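Local coordinates for protein Hen1 (Anabaena variabilis, PDB 3JWH) that methylates the 2'-hydroxyl of the 3'-terminal nucleotide of RNA, probably taking the methyl group from S-adenosylmethionine, at residues D60-Y63 with R64-E67; R80-W83 with E84-Q87; S169-Q172 with N173-N176. All blocks are in the same frame, centred on the assembly; numbering follows the deposited sequence.

Interaction 1 of 3, residues D60-Y63 with R64-E67. With SAH (S-adenosyl-L-homocysteine), chain C.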
loop_
_atom_site.group_PDB
_atom_site.type_symbol
_atom_site.label_atom_id
_atom_site.label_comp_id
_atom_site.label_asym_id
_atom_site.label_seq_id
_atom_site.Cartn_x
_atom_site.Cartn_y
_atom_site.Cartn_z
ATOM N N ASP A 60 10.940 -3.693 2.364
ATOM C CA ASP A 60 11.555 -2.858 1.330
ATOM C C ASP A 60 12.876 -3.460 0.873
ATOM O O ASP A 60 13.575 -4.093 1.657
ATOM C CB ASP A 60 11.807 -1.433 1.832
ATOM C CG ASP A 60 11.765 -0.411 0.699
ATOM O OD1 ASP A 60 12.768 -0.242 -0.025
ATOM O OD2 ASP A 60 10.698 0.205 0.518
ATOM N N VAL A 61 13.231 -3.263 -0.394
ATOM C CA VAL A 61 14.490 -3.804 -0.886
ATOM C C VAL A 61 15.666 -2.915 -0.499
ATOM O O VAL A 61 16.826 -3.358 -0.475
ATOM C CB VAL A 61 14.456 -4.024 -2.433
ATOM C CG1 VAL A 61 14.488 -2.711 -3.176
ATOM C CG2 VAL A 61 15.619 -4.934 -2.852
ATOM N N SER A 62 15.368 -1.659 -0.149
ATOM C CA SER A 62 16.425 -0.729 0.227
ATOM C C SER A 62 16.812 -0.730 1.715
ATOM O O SER A 62 15.976 -0.519 2.595
ATOM C CB SER A 62 16.051 0.682 -0.218
ATOM O OG SER A 62 16.822 1.638 0.471
ATOM N N TYR A 63 18.094 -0.977 1.979
ATOM C CA TYR A 63 18.630 -1.002 3.337
ATOM C C TYR A 63 18.630 0.412 3.901
ATOM O O TYR A 63 18.328 0.622 5.071
ATOM C CB TYR A 63 20.074 -1.566 3.345
ATOM C CG TYR A 63 20.166 -3.072 3.128
ATOM C CD1 TYR A 63 20.046 -3.960 4.196
ATOM C CD2 TYR A 63 20.367 -3.604 1.858
ATOM C CE1 TYR A 63 20.123 -5.335 4.011
ATOM C CE2 TYR A 63 20.451 -4.989 1.657
ATOM C CZ TYR A 63 20.328 -5.846 2.743
ATOM O OH TYR A 63 20.411 -7.213 2.563
ATOM N N ARG A 64 18.979 1.377 3.067
ATOM C CA ARG A 64 19.017 2.767 3.495
ATOM C C ARG A 64 17.651 3.201 4.017
ATOM O O ARG A 64 17.536 3.763 5.104
ATOM C CB ARG A 64 19.428 3.671 2.332
ATOM C CG ARG A 64 19.713 5.095 2.768
ATOM C CD ARG A 64 20.986 5.160 3.583
ATOM N NE ARG A 64 20.918 6.138 4.667
ATOM C CZ ARG A 64 20.519 5.855 5.903
ATOM N NH1 ARG A 64 20.147 4.618 6.216
ATOM N NH2 ARG A 64 20.519 6.801 6.836
ATOM N N SER A 65 16.615 2.915 3.245
ATOM C CA SER A 65 15.262 3.275 3.636
ATOM C C SER A 65 14.793 2.570 4.897
ATOM O O SER A 65 14.113 3.176 5.729
ATOM C CB SER A 65 14.301 2.982 2.496
ATOM O OG SER A 65 14.511 3.907 1.446
ATOM N N LEU A 66 15.142 1.295 5.047
ATOM C CA LEU A 66 14.735 0.553 6.235
ATOM C C LEU A 66 15.439 1.082 7.481
ATOM O O LEU A 66 14.850 1.102 8.551
ATOM C CB LEU A 66 15.023 -0.949 6.080
ATOM C CG LEU A 66 13.976 -1.963 5.579
ATOM C CD1 LEU A 66 12.689 -1.316 5.115
ATOM C CD2 LEU A 66 14.605 -2.766 4.482
ATOM N N GLU A 67 16.697 1.494 7.362
ATOM C CA GLU A 67 17.409 2.020 8.530
ATOM C C GLU A 67 16.738 3.322 8.958
ATOM O O GLU A 67 16.537 3.576 10.143
ATOM C CB GLU A 67 18.888 2.288 8.220
ATOM C CG GLU A 67 19.752 1.039 8.009
ATOM C CD GLU A 67 19.843 0.137 9.243
ATOM O OE1 GLU A 67 18.806 -0.431 9.650
ATOM O OE2 GLU A 67 20.955 -0.007 9.807
HETATM N N SAH C . 5.318 3.748 0.497
HETATM C CA SAH C . 6.284 4.758 0.957
HETATM C CB SAH C . 7.001 5.362 -0.252
HETATM C CG SAH C . 7.691 4.266 -1.065
HETATM S SD SAH C . 8.529 4.869 -2.577
HETATM C C SAH C . 5.547 5.873 1.701
HETATM O O SAH C . 5.217 6.871 1.026
HETATM O OXT SAH C . 5.333 5.701 2.922
HETATM C "C5'" SAH C . 8.791 3.242 -3.369
HETATM C "C4'" SAH C . 9.350 2.224 -2.373
HETATM O "O4'" SAH C . 9.289 0.916 -2.968
HETATM C "C3'" SAH C . 10.825 2.519 -2.082
HETATM O "O3'" SAH C . 11.122 2.220 -0.715
HETATM C "C2'" SAH C . 11.522 1.526 -3.011
HETATM O "O2'" SAH C . 12.813 1.213 -2.480
HETATM C "C1'" SAH C . 10.591 0.331 -2.814
HETATM N N9 SAH C . 10.780 -0.700 -3.856
HETATM C C8 SAH C . 10.864 -0.478 -5.165
HETATM N N7 SAH C . 10.997 -1.636 -5.806
HETATM C C5 SAH C . 11.000 -2.608 -4.899
HETATM C C6 SAH C . 11.111 -3.987 -4.959
HETATM N N6 SAH C . 11.259 -4.602 -6.132
HETATM N N1 SAH C . 11.080 -4.691 -3.825
HETATM C C2 SAH C . 10.947 -4.088 -2.651
HETATM N N3 SAH C . 10.841 -2.778 -2.556
HETATM C C4 SAH C . 10.863 -2.010 -3.653
#

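Interaction 2 of 3, residues R80-W83 with E84-Q87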
loop_
_atom_site.group_PDB
_atom_site.type_symbol
_atom_site.label_atom_id
_atom_site.label_comp_id
_atom_site.label_asym_id
_atom_site.label_seq_id
_atom_site.Cartn_x
_atom_site.Cartn_y
_atom_site.Cartn_z
ATOM N N ARG A 80 5.415 -1.188 26.268
ATOM C CA ARG A 80 6.260 -2.322 25.870
ATOM C C ARG A 80 5.603 -3.293 24.885
ATOM O O ARG A 80 6.130 -3.537 23.793
ATOM C CB ARG A 80 6.729 -3.093 27.106
ATOM C CG ARG A 80 7.768 -4.165 26.800
ATOM C CD ARG A 80 8.329 -4.790 28.082
ATOM N NE ARG A 80 9.572 -5.528 27.849
ATOM C CZ ARG A 80 10.314 -6.075 28.811
ATOM N NH1 ARG A 80 9.947 -5.978 30.081
ATOM N NH2 ARG A 80 11.431 -6.710 28.501
ATOM N N ASN A 81 4.456 -3.844 25.258
ATOM C CA ASN A 81 3.767 -4.784 24.381
ATOM C C ASN A 81 3.520 -4.225 22.982
ATOM O O ASN A 81 3.393 -4.985 22.021
ATOM C CB ASN A 81 2.429 -5.227 25.011
ATOM C CG ASN A 81 1.440 -4.077 25.180
ATOM O OD1 ASN A 81 1.830 -2.913 25.270
ATOM N ND2 ASN A 81 0.154 -4.407 25.247
ATOM N N GLN A 82 3.474 -2.901 22.867
ATOM C CA GLN A 82 3.209 -2.248 21.589
ATOM C C GLN A 82 4.358 -2.315 20.592
ATOM O O GLN A 82 4.138 -2.313 19.377
ATOM C CB GLN A 82 2.821 -0.791 21.823
ATOM C CG GLN A 82 1.630 -0.363 21.000
ATOM C CD GLN A 82 0.394 -1.183 21.318
ATOM O OE1 GLN A 82 -0.589 -1.168 20.576
ATOM N NE2 GLN A 82 0.437 -1.903 22.439
ATOM N N TRP A 83 5.580 -2.384 21.093
ATOM C CA TRP A 83 6.722 -2.443 20.201
ATOM C C TRP A 83 6.862 -3.800 19.508
ATOM O O TRP A 83 7.333 -3.872 18.372
ATOM C CB TRP A 83 8.012 -2.088 20.949
ATOM C CG TRP A 83 8.142 -0.635 21.359
ATOM C CD1 TRP A 83 7.964 -0.113 22.615
ATOM C CD2 TRP A 83 8.526 0.468 20.522
ATOM N NE1 TRP A 83 8.221 1.241 22.613
ATOM C CE2 TRP A 83 8.567 1.623 21.344
ATOM C CE3 TRP A 83 8.842 0.592 19.164
ATOM C CZ2 TRP A 83 8.913 2.885 20.846
ATOM C CZ3 TRP A 83 9.187 1.845 18.672
ATOM C CH2 TRP A 83 9.221 2.974 19.513
ATOM N N GLU A 84 6.443 -4.871 20.182
ATOM C CA GLU A 84 6.528 -6.224 19.621
ATOM C C GLU A 84 5.646 -6.456 18.385
ATOM O O GLU A 84 5.716 -7.507 17.752
ATOM C CB GLU A 84 6.161 -7.262 20.682
ATOM C CG GLU A 84 7.237 -7.505 21.730
ATOM C CD GLU A 84 8.566 -7.954 21.124
ATOM O OE1 GLU A 84 8.584 -8.954 20.364
ATOM O OE2 GLU A 84 9.598 -7.308 21.415
ATOM N N ARG A 85 4.817 -5.477 18.050
ATOM C CA ARG A 85 3.926 -5.570 16.893
ATOM C C ARG A 85 4.669 -5.270 15.583
ATOM O O ARG A 85 4.269 -5.726 14.510
ATOM C CB ARG A 85 2.758 -4.591 17.071
ATOM C CG ARG A 85 1.788 -4.989 18.172
ATOM C CD ARG A 85 1.079 -3.797 18.821
ATOM N NE ARG A 85 0.274 -3.001 17.895
ATOM C CZ ARG A 85 0.503 -1.716 17.612
ATOM N NH1 ARG A 85 1.517 -1.082 18.181
ATOM N NH2 ARG A 85 -0.295 -1.060 16.775
ATOM N N LEU A 86 5.754 -4.515 15.690
ATOM C CA LEU A 86 6.558 -4.106 14.543
ATOM C C LEU A 86 7.606 -5.103 14.051
ATOM O O LEU A 86 8.219 -5.813 14.826
ATOM C CB LEU A 86 7.265 -2.792 14.861
ATOM C CG LEU A 86 8.215 -2.324 13.759
ATOM C CD1 LEU A 86 7.414 -1.914 12.525
ATOM C CD2 LEU A 86 9.061 -1.174 14.272
ATOM N N GLN A 87 7.826 -5.109 12.746
ATOM C CA GLN A 87 8.801 -5.990 12.128
ATOM C C GLN A 87 9.235 -5.338 10.815
ATOM O O GLN A 87 8.397 -4.912 10.023
ATOM C CB GLN A 87 8.166 -7.358 11.861
ATOM C CG GLN A 87 9.130 -8.511 11.708
ATOM C CD GLN A 87 8.442 -9.773 11.200
ATOM O OE1 GLN A 87 7.352 -10.137 11.665
ATOM N NE2 GLN A 87 9.075 -10.452 10.254
#

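Interaction 3 of 3, residues S169-Q172 with N173-N176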
loop_
_atom_site.group_PDB
_atom_site.type_symbol
_atom_site.label_atom_id
_atom_site.label_comp_id
_atom_site.label_asym_id
_atom_site.label_seq_id
_atom_site.Cartn_x
_atom_site.Cartn_y
_atom_site.Cartn_z
ATOM N N SER A 169 -7.351 5.901 -16.376
ATOM C CA SER A 169 -7.741 4.803 -17.242
ATOM C C SER A 169 -6.766 3.645 -17.086
ATOM O O SER A 169 -7.174 2.507 -16.873
ATOM C CB SER A 169 -7.762 5.274 -18.699
ATOM O OG SER A 169 -8.101 4.210 -19.573
ATOM N N GLN A 170 -5.477 3.946 -17.195
ATOM C CA GLN A 170 -4.447 2.933 -17.061
ATOM C C GLN A 170 -4.542 2.203 -15.723
ATOM O O GLN A 170 -4.516 0.971 -15.684
ATOM C CB GLN A 170 -3.069 3.572 -17.231
ATOM C CG GLN A 170 -2.776 3.930 -18.685
ATOM C CD GLN A 170 -1.508 4.746 -18.872
ATOM O OE1 GLN A 170 -1.071 4.971 -20.007
ATOM N NE2 GLN A 170 -0.915 5.199 -17.771
ATOM N N PHE A 171 -4.667 2.961 -14.639
ATOM C CA PHE A 171 -4.772 2.396 -13.304
ATOM C C PHE A 171 -5.992 1.495 -13.158
ATOM O O PHE A 171 -5.897 0.387 -12.621
ATOM C CB PHE A 171 -4.869 3.503 -12.256
ATOM C CG PHE A 171 -4.902 2.994 -10.841
ATOM C CD1 PHE A 171 -3.837 2.247 -10.329
ATOM C CD2 PHE A 171 -5.991 3.255 -10.023
ATOM C CE1 PHE A 171 -3.867 1.775 -9.018
ATOM C CE2 PHE A 171 -6.031 2.787 -8.708
ATOM C CZ PHE A 171 -4.965 2.046 -8.205
ATOM N N GLN A 172 -7.142 1.980 -13.617
ATOM C CA GLN A 172 -8.367 1.205 -13.517
ATOM C C GLN A 172 -8.398 -0.041 -14.398
ATOM O O GLN A 172 -9.018 -1.036 -14.034
ATOM C CB GLN A 172 -9.585 2.101 -13.772
ATOM C CG GLN A 172 -9.976 2.862 -12.508
ATOM C CD GLN A 172 -11.186 3.756 -12.661
ATOM O OE1 GLN A 172 -12.243 3.329 -13.127
ATOM N NE2 GLN A 172 -11.042 5.012 -12.240
ATOM N N ASN A 173 -7.726 -0.004 -15.540
ATOM C CA ASN A 173 -7.681 -1.174 -16.412
ATOM C C ASN A 173 -6.755 -2.193 -15.756
ATOM O O ASN A 173 -7.000 -3.398 -15.803
ATOM C CB ASN A 173 -7.123 -0.825 -17.797
ATOM C CG ASN A 173 -8.039 0.086 -18.595
ATOM O OD1 ASN A 173 -9.265 0.103 -18.404
ATOM N ND2 ASN A 173 -7.444 0.839 -19.521
ATOM N N TRP A 174 -5.678 -1.691 -15.161
ATOM C CA TRP A 174 -4.709 -2.535 -14.481
ATOM C C TRP A 174 -5.417 -3.299 -13.373
ATOM O O TRP A 174 -5.266 -4.516 -13.262
ATOM C CB TRP A 174 -3.588 -1.698 -13.863
ATOM C CG TRP A 174 -2.691 -2.508 -12.962
ATOM C CD1 TRP A 174 -1.733 -3.413 -13.353
ATOM C CD2 TRP A 174 -2.745 -2.578 -11.531
ATOM N NE1 TRP A 174 -1.202 -4.045 -12.254
ATOM C CE2 TRP A 174 -1.805 -3.556 -11.123
ATOM C CE3 TRP A 174 -3.497 -1.914 -10.554
ATOM C CZ2 TRP A 174 -1.603 -3.889 -9.773
ATOM C CZ3 TRP A 174 -3.293 -2.243 -9.208
ATOM C CH2 TRP A 174 -2.356 -3.222 -8.834
ATOM N N ALA A 175 -6.198 -2.575 -12.568
ATOM C CA ALA A 175 -6.913 -3.161 -11.443
ATOM C C ALA A 175 -8.027 -4.102 -11.857
ATOM O O ALA A 175 -8.262 -5.117 -11.206
ATOM C CB ALA A 175 -7.463 -2.065 -10.542
ATOM N N ASN A 176 -8.727 -3.759 -12.929
ATOM C CA ASN A 176 -9.800 -4.611 -13.402
ATOM C C ASN A 176 -9.158 -5.879 -13.964
ATOM O O ASN A 176 -9.688 -6.973 -13.786
ATOM C CB ASN A 176 -10.638 -3.902 -14.475
ATOM C CG ASN A 176 -11.562 -2.843 -13.887
ATOM O OD1 ASN A 176 -12.169 -3.045 -12.836
ATOM N ND2 ASN A 176 -11.687 -1.711 -14.581
#

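Interaction 1 of 3, residues D60-Y63 with R64-E67
Ser-62 reaches forward with its hydroxyl to the first turn of helix 63-73, where OG receives the backbone N-H of Ser-65 at 3.1 Å in a nearly straight bond (171°). Ser-62 is the N-cap, and its side chain, with OG anti to its own backbone N (chi1 162°), makes the capping bond. The hydroxyl of Ser-65 leans toward the same oxygen and gives it a weak bond. Behind the cap, Leu-66 comes in alongside the end of strand 55-60: its CD1 rests on CB of Asp-60 at 3.4 Å, while CD2 meets the Asp-60 carbonyl oxygen. The Asp-60 carboxylate points the other way, to the ribose of S-adenosyl-L-homocysteine. Its OD1 accepts from O2' of the ligand at 2.9 Å, and OD2 from O3' at 2.4 Å, a doubtfully short value. OD1 also uses its anti lone pair for the backbone N of Ser-62 (3.0 Å), closing an Asx turn, and OD2 receives the N-H of Gly-39 as well. An acidic residue ending the second strand and gripping both ribose hydroxyls is a hallmark of the cofactor site of Rossmann-fold methyltransferases; the two N-H donors probably stabilise its negative charge and fix the carboxylate's rotation.

Interaction 2 of 3, residues R80-W83 with E84-Q87
Arg-85 folds back beside Gln-82, the two side chains running the same way with amide and guanidinium planes 35° apart. Its NH1 donates to the backbone carbonyl oxygen of Gln-82 at 3.1 Å, a bond bent to 149° at the hydrogen and lying somewhat out of the guanidinium plane. The backbone N of Arg-85 adds a long, weak bond to that same oxygen. Over one guanidinium face sits OE1 of Gln-82, 3.2 Å from CZ of Arg-85; it lies above the plane, toward the rim, and is not hydrogen-bonded to the nitrogens beneath it. A bend at chi3 (60°) swings the head group back to this carbonyl.

Farther out, NH1 also bonds Leu-48 O and NE bonds Phe-53 O, with a weak bond from NH2 to Leu-47 O, so the guanidinium joins the short helix to the end of helix 42-49 and the loop after it. With an alanine here, the carbonyls of Gln-82, Leu-48 and Phe-53 would probably be left without their guanidinium donors, and the Gln-82 amide without the group it lies against. In the backbone, Leu-86 N reaches Trp-83 O at 3.2 Å and closes a type I beta turn, which carries the chain from the short, weakly bonded helix 80-83 into strand 86-90, at the edge of the Rossmann-like methyltransferase sheet.

Interaction 3 of 3, residues S169-Q172 with N173-N176
Phe-171 and Trp-174 both carry CG anti to the backbone N (chi1 -177° and 171°), which sends the two rings off the same side of helix 168-181, three residues apart. CE1 of Phe-171 comes to 4.0 Å from CE3 of Trp-174. The planes are tilted by only 22°, yet the rings are slid so far apart, with 6.0 Å between the centroid of the phenyl and that of the six-membered indole ring, that they barely overlap. This is a nearly parallel but widely slid pair, not a full stack. The carbonyl oxygen of Phe-171 lies near the indole plane at its edge, 3.9 Å from CE3 of Trp-174.

This aromatic side is the one the helix lays against the seven-stranded Rossmann-like sheet. Phe-171 packs on Val-138 and Thr-140 of strand 135-141 and on Gln-203 and Ala-205 of strand 202-209, while Ala-175 meets Phe-207 and Phe-188. Trp-174 also touches Val-138; its NE1 bonds Glu-124 OE2 on helix 117-131, and its ring meets Trp-166 edge to face.

Along the backbone, regular i to i+4 bonds link the two segments, among them Ala-175 N to Phe-171 O at 3.0 Å. Away from the rings, Asn-173 curls back over the preceding turn: with CG anti to its carbonyl carbon, ND2 stands 3.1 Å from Ser-169 O at an angle too poor for a hydrogen bond. Asn-176 repeats this three residues later, where the Gln-172 carbonyl oxygen takes the backbone N-H of Asn-176 at 3.0 Å and its ND2 merely lies close by.

In the fold
The three contacts follow one another along the chain within one methyltransferase domain. Interaction 1 lies where strand 55-60 passes into helix 63-73, and interaction 2 where the next helix, 80-83, leads into strand 86-90. These two strands are neighbours at one edge of the sheet, and the contact centres are about 20 Å apart. Interaction 3, on helix 168-181, covers the region of strands 135-141, 202-209 and 184-188, across the centre of the chain: its centre is about 29 Å from that of interaction 1 and about 36 Å from that of interaction 2. Interaction 1 alone touches the bound S-adenosyl-L-homocysteine; the others are packing contacts toward the two edges of the sheet, the side chains of Leu-86 and Phe-171 lying about 12 and 13 Å from the ligand.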